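Local atomic coordinates of nadb-ler3 (Gallus gallus, PDB entry 3WXB), a protein that catalyses the NAD(P)H-dependent reduction of carbonyl compounds, as a member of the short-chain dehydrogenase/reductase family. Residues H45-S50 and S76-L81; T59-D62 and Q66-Q69; A99-R104 and Q149-M154. All blocks are in the same frame, centred on the assembly; numbering follows the deposited sequence.

Overall arrangement
Strand 28-31 leads into helix 37-47, whose C-terminal end enters contact 1. The chain then runs through strand 55-60 and helix 69-77, and residues 76-81, from the end of that helix, complete the contact. Contact 2 lies within this loop. It closes a much shorter one, from the end of strand 55-60 to the start of helix 69-77, beside the NADPH. The two centres are about 17 Å apart. Contact 3 follows in series and crosses neither. It joins helix 91-105 to helix 130-160, on the other face of the parallel sheet from contact 1. Its centre is about 21 Å from those of the other two. Together they tie helices and strand ends around the Rossmann sheet.

Contact 1: residues H45-S50 and S76-L81; sequences HLLALS and SKHPNL
Leu47 turns its CG anti to its carbonyl carbon (chi1 -67°), and His78 does the same with its own CG (chi1 -54°). The two side chains come together obliquely. Leu47 then splits into two methyls with different partners. CD1 sits over one face of the His78 imidazole, 4.0 Å above the ring plane and shifted toward the rim. The nearest ring atom is His78 CD2, 4.1 Å from Leu47 CD1. The same methyl meets a branch of Leu81, with Leu47 CD1 at 4.0 Å from Leu81 CD2. These two leucine side chains cross at about a right angle. The other methyl, Leu47 CD2, faces the side-chain amide of Asn80 and lies 3.8 Å from Asn80 CG. The contact is therefore one leucine set among three residues.

The residues it meets are held by a type I beta turn from His78 to Leu81, closed by the bond from Leu81 N to His78 O (3.1 Å). This turn starts where helix 69-77 ends. Asn80 is also joined through its backbone to Val56 on strand 55-60. Leu47 and Leu81 both touch Val56, so the strand lines the same apolar patch. Replacing Leu47 with an alanine would remove both methyl branches and is likely to open a gap against the His78 face and Leu81 CD2.

Helix 37-47 ends at this leucine, and Ala48 has already left helical geometry. The contact thus brings the end of one helix against the turn that feeds strand 81-85. It belongs to the successive beta-alpha-beta crossovers of a Rossmann fold, in which helices 37-47 and 69-77 link strands 28-31, 55-60 and 81-85.

Contact 2: residues T59-D62 and Q66-Q69; sequences TCRD and QRAQ. With NDP (NADPH dihydro-nicotinamide-adenine-dinucleotide phosphate), chain C.
Arg61 lays one face of its guanidinium over the adenine of NADPH. NDP C6A is 3.3 Å above the guanidinium plane, displaced toward the rim, and Arg61 CZ comes to 3.4 Å from NDP C6A. The chain of Arg61 is bent at chi2 and chi3, which folds it over the base. The 2'-phosphate lies at the edge of the same group, in its plane. There Arg61 NH1 donates to NDP O1X at 3.2 Å, and the bond is almost straight (174°). Arg61 NH2 makes a salt bridge with Glu87 OE1.

Arg67 reaches the same phosphate oxygen from the other segment. Its NH1 donates to NDP O1X at 2.9 Å (161°), with the oxygen near the guanidinium plane. The bend at chi3 (-79°) carries NE past the phosphate oxygen, and NH1 then comes back to it. One oxygen thus takes a bond from each arginine. The two NH1 atoms, of Arg61 and Arg67, are 3.7 Å apart, and the phosphate they share probably offsets their charges.

Asp62 runs across Arg67 at about a right angle. Its salt bridge is long, 4.0 Å from Asp62 OD1 to Arg67 NE. Deeper in, Cys60 SG packs on Ala68 CB at 3.8 Å, and this buried pair joins the strand end to the start of helix 69-77. Asn35 ND2 bonds to the backbone O of Arg67.

This is the 2'-phosphate pocket of an NADPH-binding Rossmann fold, with basic side chains just beyond the second strand, as in NADP(H)-dependent members of the family.

Contact 3: residues A99-R104 and Q149-M154; sequences ASVGER and QAFLPM
Val101 meets the ring of Phe151 from its first side-chain atom onward. Val101 CB lies 3.7 Å from Phe151 CE1, at the edge of the ring and in its plane. Val101 CG1 is 3.8 Å from Phe151 CE1, and it also looks toward the sulfur of Met154, with Val101 CG1 and Met154 SD 4.4 Å apart. Val101 CG2 lies 4.0 Å from Phe151 CE1 and almost as near to Phe151 CZ. The valine and the phenylalanine cross at about a right angle. Phe151 holds CG anti to its carbonyl carbon (chi1 -75°), which brings the ring end closer to the valine than its CB direction suggests.

Met154 makes the second touch. Its SD rests on bare backbone, 3.7 Å from Gly102 CA. The methionine chain is bent at chi3 (-97°), about the CG-SD bond, which sets the direction of the terminal methyl.

The two helix segments run nearly parallel, 14° apart, with axes 10.3 Å apart at closest. Val101 also touches Leu30 and Val84, and Phe151 touches Leu30, so the pair lies between the two helices and the sheet. Gln149 faces elsewhere: its NE2 bonds to Ile125 O and Glu128 O of the second subunit.

Valine, phenyl edge and thioether are all apolar. The two helices therefore hold to each other here by close fit and the burial of apolar surface, not by directed polar bonds.

Contact 1: residues H45-S50 and S76-L81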
loop_
_atom_site.group_PDB
_atom_site.type_symbol
_atom_site.label_atom_id
_atom_site.label_comp_id
_atom_site.label_asym_id
_atom_site.label_seq_id
_atom_site.Cartn_x
_atom_site.Cartn_y
_atom_site.Cartn_z
ATOM N N HIS A 45 2.907 9.633 -27.568
ATOM C CA HIS A 45 3.145 8.314 -28.162
ATOM C C HIS A 45 1.871 7.673 -28.636
ATOM O O HIS A 45 1.856 7.005 -29.725
ATOM C CB HIS A 45 3.947 7.410 -27.204
ATOM C CG HIS A 45 5.407 7.739 -27.179
ATOM N ND1 HIS A 45 6.377 6.881 -27.651
ATOM C CD2 HIS A 45 6.063 8.832 -26.724
ATOM C CE1 HIS A 45 7.575 7.433 -27.486
ATOM N NE2 HIS A 45 7.405 8.622 -26.933
ATOM N N LEU A 46 0.792 7.862 -27.867
ATOM C CA LEU A 46 -0.510 7.336 -28.287
ATOM C C LEU A 46 -0.973 7.996 -29.578
ATOM O O LEU A 46 -1.586 7.335 -30.438
ATOM C CB LEU A 46 -1.588 7.547 -27.244
ATOM C CG LEU A 46 -1.992 6.492 -26.177
ATOM C CD1 LEU A 46 -1.440 5.059 -26.344
ATOM C CD2 LEU A 46 -1.873 7.012 -24.730
ATOM N N LEU A 47 -0.713 9.301 -29.692
ATOM C CA LEU A 47 -1.148 10.031 -30.890
ATOM C C LEU A 47 -0.359 9.593 -32.103
ATOM O O LEU A 47 -0.890 9.595 -33.196
ATOM C CB LEU A 47 -1.078 11.552 -30.666
ATOM C CG LEU A 47 -2.081 12.083 -29.630
ATOM C CD1 LEU A 47 -1.695 13.518 -29.178
ATOM C CD2 LEU A 47 -3.494 12.035 -30.176
ATOM N N ALA A 48 0.906 9.244 -31.889
ATOM C CA ALA A 48 1.820 8.819 -32.922
ATOM C C ALA A 48 1.748 7.296 -33.268
ATOM O O ALA A 48 2.656 6.779 -33.929
ATOM C CB ALA A 48 3.233 9.184 -32.506
ATOM N N LEU A 49 0.718 6.573 -32.798
ATOM C CA LEU A 49 0.555 5.141 -33.163
ATOM C C LEU A 49 0.156 5.016 -34.659
ATOM O O LEU A 49 -0.624 5.847 -35.170
ATOM C CB LEU A 49 -0.522 4.459 -32.317
ATOM C CG LEU A 49 -0.291 4.239 -30.810
ATOM C CD1 LEU A 49 -1.418 3.496 -30.176
ATOM C CD2 LEU A 49 1.009 3.524 -30.582
ATOM N N SER A 50 0.677 3.981 -35.335
ATOM C CA SER A 50 0.291 3.673 -36.714
ATOM C C SER A 50 -1.234 3.654 -36.887
ATOM O O SER A 50 -1.750 4.328 -37.773
ATOM C CB SER A 50 0.946 2.379 -37.204
ATOM O OG SER A 50 1.007 1.386 -36.175
ATOM N N SER A 76 -4.499 21.460 -30.472
ATOM C CA SER A 76 -4.812 22.297 -31.652
ATOM C C SER A 76 -4.462 21.556 -32.957
ATOM O O SER A 76 -5.128 21.751 -33.981
ATOM C CB SER A 76 -4.085 23.655 -31.563
ATOM O OG SER A 76 -2.673 23.502 -31.725
ATOM N N LYS A 77 -3.421 20.712 -32.901
ATOM C CA LYS A 77 -2.984 19.869 -34.018
ATOM C C LYS A 77 -3.603 18.450 -34.139
ATOM O O LYS A 77 -3.472 17.815 -35.186
ATOM C CB LYS A 77 -1.464 19.703 -33.983
ATOM C CG LYS A 77 -0.665 20.958 -34.253
ATOM C CD LYS A 77 0.722 20.536 -34.700
ATOM C CE LYS A 77 1.403 21.594 -35.561
ATOM N NZ LYS A 77 2.194 22.556 -34.725
ATOM N N HIS A 78 -4.231 17.928 -33.083
ATOM C CA HIS A 78 -4.835 16.586 -33.151
ATOM C C HIS A 78 -6.291 16.570 -32.739
ATOM O O HIS A 78 -6.601 16.734 -31.551
ATOM C CB HIS A 78 -4.027 15.565 -32.335
ATOM C CG HIS A 78 -2.587 15.528 -32.706
ATOM N ND1 HIS A 78 -2.078 14.672 -33.655
ATOM C CD2 HIS A 78 -1.538 16.262 -32.259
ATOM C CE1 HIS A 78 -0.779 14.888 -33.785
ATOM N NE2 HIS A 78 -0.428 15.848 -32.947
ATOM N N PRO A 79 -7.200 16.363 -33.726
ATOM C CA PRO A 79 -8.608 16.385 -33.394
ATOM C C PRO A 79 -9.011 15.199 -32.515
ATOM O O PRO A 79 -10.044 15.256 -31.887
ATOM C CB PRO A 79 -9.316 16.337 -34.764
ATOM C CG PRO A 79 -8.289 15.897 -35.737
ATOM C CD PRO A 79 -6.972 16.397 -35.184
ATOM N N ASN A 80 -8.188 14.140 -32.482
ATOM C CA ASN A 80 -8.494 12.976 -31.614
ATOM C C ASN A 80 -8.115 13.201 -30.112
ATOM O O ASN A 80 -8.563 12.458 -29.230
ATOM C CB ASN A 80 -7.897 11.689 -32.184
ATOM C CG ASN A 80 -6.438 11.813 -32.535
ATOM O OD1 ASN A 80 -5.748 10.784 -32.707
ATOM N ND2 ASN A 80 -5.934 13.052 -32.657
ATOM N N LEU A 81 -7.351 14.252 -29.841
ATOM C CA LEU A 81 -6.991 14.653 -28.466
ATOM C C LEU A 81 -8.047 15.491 -27.757
ATOM O O LEU A 81 -8.318 16.631 -28.182
ATOM C CB LEU A 81 -5.665 15.431 -28.469
ATOM C CG LEU A 81 -5.094 15.900 -27.100
ATOM C CD1 LEU A 81 -5.052 14.718 -26.078
ATOM C CD2 LEU A 81 -3.700 16.451 -27.288
#

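Contact 2: residues T59-D62 and Q66-Q69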
loop_
_atom_site.group_PDB
_atom_site.type_symbol
_atom_site.label_atom_id
_atom_site.label_comp_id
_atom_site.label_asym_id
_atom_site.label_seq_id
_atom_site.Cartn_x
_atom_site.Cartn_y
_atom_site.Cartn_z
ATOM N N THR A 59 -6.087 13.942 -19.180
ATOM C CA THR A 59 -6.601 14.729 -18.076
ATOM C C THR A 59 -5.512 15.672 -17.551
ATOM O O THR A 59 -4.306 15.346 -17.528
ATOM C CB THR A 59 -7.287 13.911 -16.953
ATOM O OG1 THR A 59 -6.315 13.481 -15.991
ATOM C CG2 THR A 59 -8.002 12.662 -17.540
ATOM N N CYS A 60 -5.957 16.858 -17.124
ATOM C CA CYS A 60 -5.083 17.752 -16.410
ATOM C C CYS A 60 -5.870 18.713 -15.521
ATOM O O CYS A 60 -7.101 18.698 -15.446
ATOM C CB CYS A 60 -4.134 18.514 -17.331
ATOM S SG CYS A 60 -4.909 19.897 -18.300
ATOM N N ARG A 61 -5.110 19.520 -14.816
ATOM C CA ARG A 61 -5.601 20.525 -13.916
ATOM C C ARG A 61 -5.278 21.832 -14.566
ATOM O O ARG A 61 -4.286 21.954 -15.256
ATOM C CB ARG A 61 -4.825 20.468 -12.624
ATOM C CG ARG A 61 -5.152 19.395 -11.714
ATOM C CD ARG A 61 -3.919 19.064 -11.003
ATOM N NE ARG A 61 -4.068 18.958 -9.587
ATOM C CZ ARG A 61 -3.079 18.974 -8.720
ATOM N NH1 ARG A 61 -1.835 19.116 -9.099
ATOM N NH2 ARG A 61 -3.353 18.858 -7.473
ATOM N N ASP A 62 -6.104 22.814 -14.290
ATOM C CA ASP A 62 -5.900 24.191 -14.755
ATOM C C ASP A 62 -5.722 24.133 -16.268
ATOM O O ASP A 62 -4.694 24.543 -16.740
ATOM C CB ASP A 62 -4.603 24.765 -14.113
ATOM C CG ASP A 62 -4.475 26.316 -14.234
ATOM O OD1 ASP A 62 -3.359 26.880 -14.062
ATOM O OD2 ASP A 62 -5.485 26.957 -14.516
ATOM N N GLN A 66 -0.800 27.992 -17.461
ATOM C CA GLN A 66 0.551 27.713 -17.970
ATOM C C GLN A 66 1.006 26.198 -17.974
ATOM O O GLN A 66 1.750 25.759 -18.872
ATOM C CB GLN A 66 1.556 28.512 -17.155
ATOM C CG GLN A 66 2.899 28.733 -17.888
ATOM C CD GLN A 66 4.093 28.687 -16.965
ATOM O OE1 GLN A 66 4.854 29.657 -16.831
ATOM N NE2 GLN A 66 4.275 27.530 -16.319
ATOM N N ARG A 67 0.593 25.478 -16.925
ATOM C CA ARG A 67 0.781 24.008 -16.715
ATOM C C ARG A 67 0.480 23.122 -17.943
ATOM O O ARG A 67 1.072 22.050 -18.136
ATOM C CB ARG A 67 -0.281 23.616 -15.695
ATOM C CG ARG A 67 0.046 22.631 -14.679
ATOM C CD ARG A 67 -1.256 22.457 -13.894
ATOM N NE ARG A 67 -1.427 23.570 -12.960
ATOM C CZ ARG A 67 -1.564 23.444 -11.635
ATOM N NH1 ARG A 67 -1.586 22.239 -11.063
ATOM N NH2 ARG A 67 -1.730 24.539 -10.878
ATOM N N ALA A 68 -0.500 23.572 -18.722
ATOM C CA ALA A 68 -1.198 22.767 -19.721
ATOM C C ALA A 68 -0.926 23.298 -21.100
ATOM O O ALA A 68 -1.626 22.970 -22.054
ATOM C CB ALA A 68 -2.688 22.796 -19.459
ATOM N N GLN A 69 0.095 24.128 -21.193
ATOM C CA GLN A 69 0.408 24.814 -22.428
ATOM C C GLN A 69 0.764 23.829 -23.518
ATOM O O GLN A 69 0.212 23.890 -24.631
ATOM C CB GLN A 69 1.615 25.695 -22.184
ATOM C CG GLN A 69 1.581 26.997 -22.888
ATOM C CD GLN A 69 2.411 28.007 -22.145
ATOM O OE1 GLN A 69 1.929 28.638 -21.204
ATOM N NE2 GLN A 69 3.675 28.151 -22.544
HETATM P PA NDP C . 5.637 14.391 -12.560
HETATM O O1A NDP C . 5.804 14.920 -11.174
HETATM O O2A NDP C . 6.539 14.855 -13.535
HETATM O O5B NDP C . 4.256 14.631 -13.082
HETATM C C5B NDP C . 3.135 14.448 -12.171
HETATM C C4B NDP C . 1.888 14.522 -12.982
HETATM O O4B NDP C . 0.680 14.051 -12.166
HETATM C C3B NDP C . 1.525 15.965 -13.406
HETATM O O3B NDP C . 0.687 15.815 -14.627
HETATM C C2B NDP C . 0.620 16.415 -12.245
HETATM O O2B NDP C . -0.244 17.526 -12.569
HETATM C C1B NDP C . -0.240 15.140 -12.024
HETATM N N9A NDP C . -0.865 15.168 -10.595
HETATM C C8A NDP C . -0.276 15.141 -9.375
HETATM N N7A NDP C . -1.241 15.217 -8.437
HETATM C C5A NDP C . -2.395 15.429 -9.048
HETATM C C6A NDP C . -3.647 15.584 -8.584
HETATM N N6A NDP C . -3.852 15.599 -7.254
HETATM N N1A NDP C . -4.675 15.708 -9.440
HETATM C C2A NDP C . -4.463 15.635 -10.794
HETATM N N3A NDP C . -3.161 15.499 -11.258
HETATM C C4A NDP C . -2.174 15.356 -10.380
HETATM O O3 NDP C . 5.710 12.766 -12.329
HETATM P PN NDP C . 6.187 11.710 -13.455
HETATM O O1N NDP C . 7.604 11.447 -13.237
HETATM O O2N NDP C . 5.666 12.078 -14.786
HETATM O O5D NDP C . 5.370 10.436 -12.845
HETATM C C5D NDP C . 4.144 9.908 -13.388
HETATM C C4D NDP C . 3.879 8.550 -12.718
HETATM O O4D NDP C . 5.016 7.719 -12.888
HETATM C C3D NDP C . 3.750 8.772 -11.183
HETATM O O3D NDP C . 2.690 7.916 -10.773
HETATM C C2D NDP C . 5.037 8.332 -10.613
HETATM O O2D NDP C . 4.895 7.860 -9.275
HETATM C C1D NDP C . 5.436 7.227 -11.562
HETATM N N1N NDP C . 6.899 6.974 -11.514
HETATM C C2N NDP C . 7.851 7.930 -11.898
HETATM C C3N NDP C . 9.216 7.633 -11.835
HETATM C C7N NDP C . 10.207 8.536 -12.263
HETATM O O7N NDP C . 11.394 8.224 -12.150
HETATM N N7N NDP C . 9.792 9.673 -12.905
HETATM C C4N NDP C . 9.643 6.387 -11.332
HETATM C C5N NDP C . 8.725 5.410 -10.925
HETATM C C6N NDP C . 7.350 5.692 -10.981
HETATM P P2B NDP C . 0.237 19.074 -12.242
HETATM O O1X NDP C . -1.117 19.639 -12.150
HETATM O O2X NDP C . 1.092 19.372 -13.401
HETATM O O3X NDP C . 0.937 18.977 -10.933
#

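Contact 3: residues A99-R104 and Q149-M154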
loop_
_atom_site.group_PDB
_atom_site.type_symbol
_atom_site.label_atom_id
_atom_site.label_comp_id
_atom_site.label_asym_id
_atom_site.label_seq_id
_atom_site.Cartn_x
_atom_site.Cartn_y
_atom_site.Cartn_z
ATOM N N ALA A 99 -18.432 11.431 -16.394
ATOM C CA ALA A 99 -19.689 11.856 -17.044
ATOM C C ALA A 99 -19.415 12.558 -18.359
ATOM O O ALA A 99 -20.128 12.346 -19.345
ATOM C CB ALA A 99 -20.503 12.785 -16.084
ATOM N N SER A 100 -18.388 13.385 -18.379
ATOM C CA SER A 100 -17.952 14.123 -19.573
ATOM C C SER A 100 -17.381 13.202 -20.658
ATOM O O SER A 100 -17.760 13.273 -21.855
ATOM C CB SER A 100 -16.960 15.239 -19.164
ATOM O OG SER A 100 -16.410 15.937 -20.280
ATOM N N VAL A 101 -16.476 12.315 -20.246
ATOM C CA VAL A 101 -15.881 11.344 -21.173
ATOM C C VAL A 101 -16.951 10.424 -21.768
ATOM O O VAL A 101 -16.942 10.169 -22.950
ATOM C CB VAL A 101 -14.747 10.516 -20.449
ATOM C CG1 VAL A 101 -14.259 9.414 -21.345
ATOM C CG2 VAL A 101 -13.530 11.468 -20.050
ATOM N N GLY A 102 -17.844 9.930 -20.915
ATOM C CA GLY A 102 -19.012 9.132 -21.276
ATOM C C GLY A 102 -19.876 9.776 -22.338
ATOM O O GLY A 102 -20.344 9.113 -23.279
ATOM N N GLU A 103 -20.053 11.081 -22.222
ATOM C CA GLU A 103 -20.867 11.819 -23.169
ATOM C C GLU A 103 -20.096 11.908 -24.491
ATOM O O GLU A 103 -20.662 11.671 -25.575
ATOM C CB GLU A 103 -21.259 13.209 -22.578
ATOM C CG GLU A 103 -21.799 14.171 -23.613
ATOM C CD GLU A 103 -21.857 15.639 -23.158
ATOM O OE1 GLU A 103 -21.953 16.551 -24.022
ATOM O OE2 GLU A 103 -21.812 15.877 -21.951
ATOM N N ARG A 104 -18.796 12.192 -24.438
ATOM C CA ARG A 104 -18.000 12.223 -25.694
ATOM C C ARG A 104 -17.898 10.876 -26.411
ATOM O O ARG A 104 -17.805 10.823 -27.654
ATOM C CB ARG A 104 -16.605 12.847 -25.482
ATOM C CG ARG A 104 -16.491 14.258 -26.016
ATOM C CD ARG A 104 -16.325 14.192 -27.551
ATOM N NE ARG A 104 -15.252 15.002 -28.143
ATOM C CZ ARG A 104 -14.760 16.138 -27.663
ATOM N NH1 ARG A 104 -15.207 16.678 -26.560
ATOM N NH2 ARG A 104 -13.802 16.743 -28.322
ATOM N N GLN A 149 -13.330 2.746 -10.624
ATOM C CA GLN A 149 -14.763 2.547 -10.356
ATOM C C GLN A 149 -15.598 3.423 -11.309
ATOM O O GLN A 149 -16.595 2.964 -11.862
ATOM C CB GLN A 149 -15.150 2.916 -8.929
ATOM C CG GLN A 149 -14.830 1.896 -7.866
ATOM C CD GLN A 149 -14.977 2.504 -6.451
ATOM O OE1 GLN A 149 -15.000 3.712 -6.295
ATOM N NE2 GLN A 149 -15.033 1.649 -5.436
ATOM N N ALA A 150 -15.203 4.684 -11.477
ATOM C CA ALA A 150 -16.013 5.615 -12.257
ATOM C C ALA A 150 -15.964 5.285 -13.769
ATOM O O ALA A 150 -16.941 5.509 -14.502
ATOM C CB ALA A 150 -15.573 7.063 -11.979
ATOM N N PHE A 151 -14.838 4.733 -14.244
ATOM C CA PHE A 151 -14.750 4.368 -15.636
ATOM C C PHE A 151 -15.196 2.901 -15.900
ATOM O O PHE A 151 -15.275 2.462 -17.059
ATOM C CB PHE A 151 -13.357 4.730 -16.206
ATOM C CG PHE A 151 -13.206 6.184 -16.447
ATOM C CD1 PHE A 151 -13.751 6.777 -17.600
ATOM C CD2 PHE A 151 -12.631 7.012 -15.488
ATOM C CE1 PHE A 151 -13.638 8.162 -17.820
ATOM C CE2 PHE A 151 -12.532 8.371 -15.677
ATOM C CZ PHE A 151 -13.045 8.963 -16.830
ATOM N N LEU A 152 -15.501 2.160 -14.836
ATOM C CA LEU A 152 -15.863 0.736 -14.987
ATOM C C LEU A 152 -16.968 0.465 -16.057
ATOM O O LEU A 152 -16.849 -0.498 -16.823
ATOM C CB LEU A 152 -16.306 0.124 -13.666
ATOM C CG LEU A 152 -15.868 -1.337 -13.327
ATOM C CD1 LEU A 152 -16.899 -2.107 -12.570
ATOM C CD2 LEU A 152 -15.349 -2.181 -14.466
ATOM N N PRO A 153 -18.044 1.287 -16.080
ATOM C CA PRO A 153 -19.119 1.042 -17.047
ATOM C C PRO A 153 -18.574 1.076 -18.457
ATOM O O PRO A 153 -18.940 0.227 -19.262
ATOM C CB PRO A 153 -20.072 2.243 -16.818
ATOM C CG PRO A 153 -19.974 2.456 -15.299
ATOM C CD PRO A 153 -18.436 2.330 -15.103
ATOM N N MET A 154 -17.704 2.038 -18.739
ATOM C CA MET A 154 -17.134 2.201 -20.066
ATOM C C MET A 154 -16.057 1.188 -20.454
ATOM O O MET A 154 -15.983 0.778 -21.620
ATOM C CB MET A 154 -16.584 3.598 -20.238
ATOM C CG MET A 154 -17.709 4.671 -20.285
ATOM S SD MET A 154 -16.995 6.285 -19.981
ATOM C CE MET A 154 -17.349 6.392 -18.241
#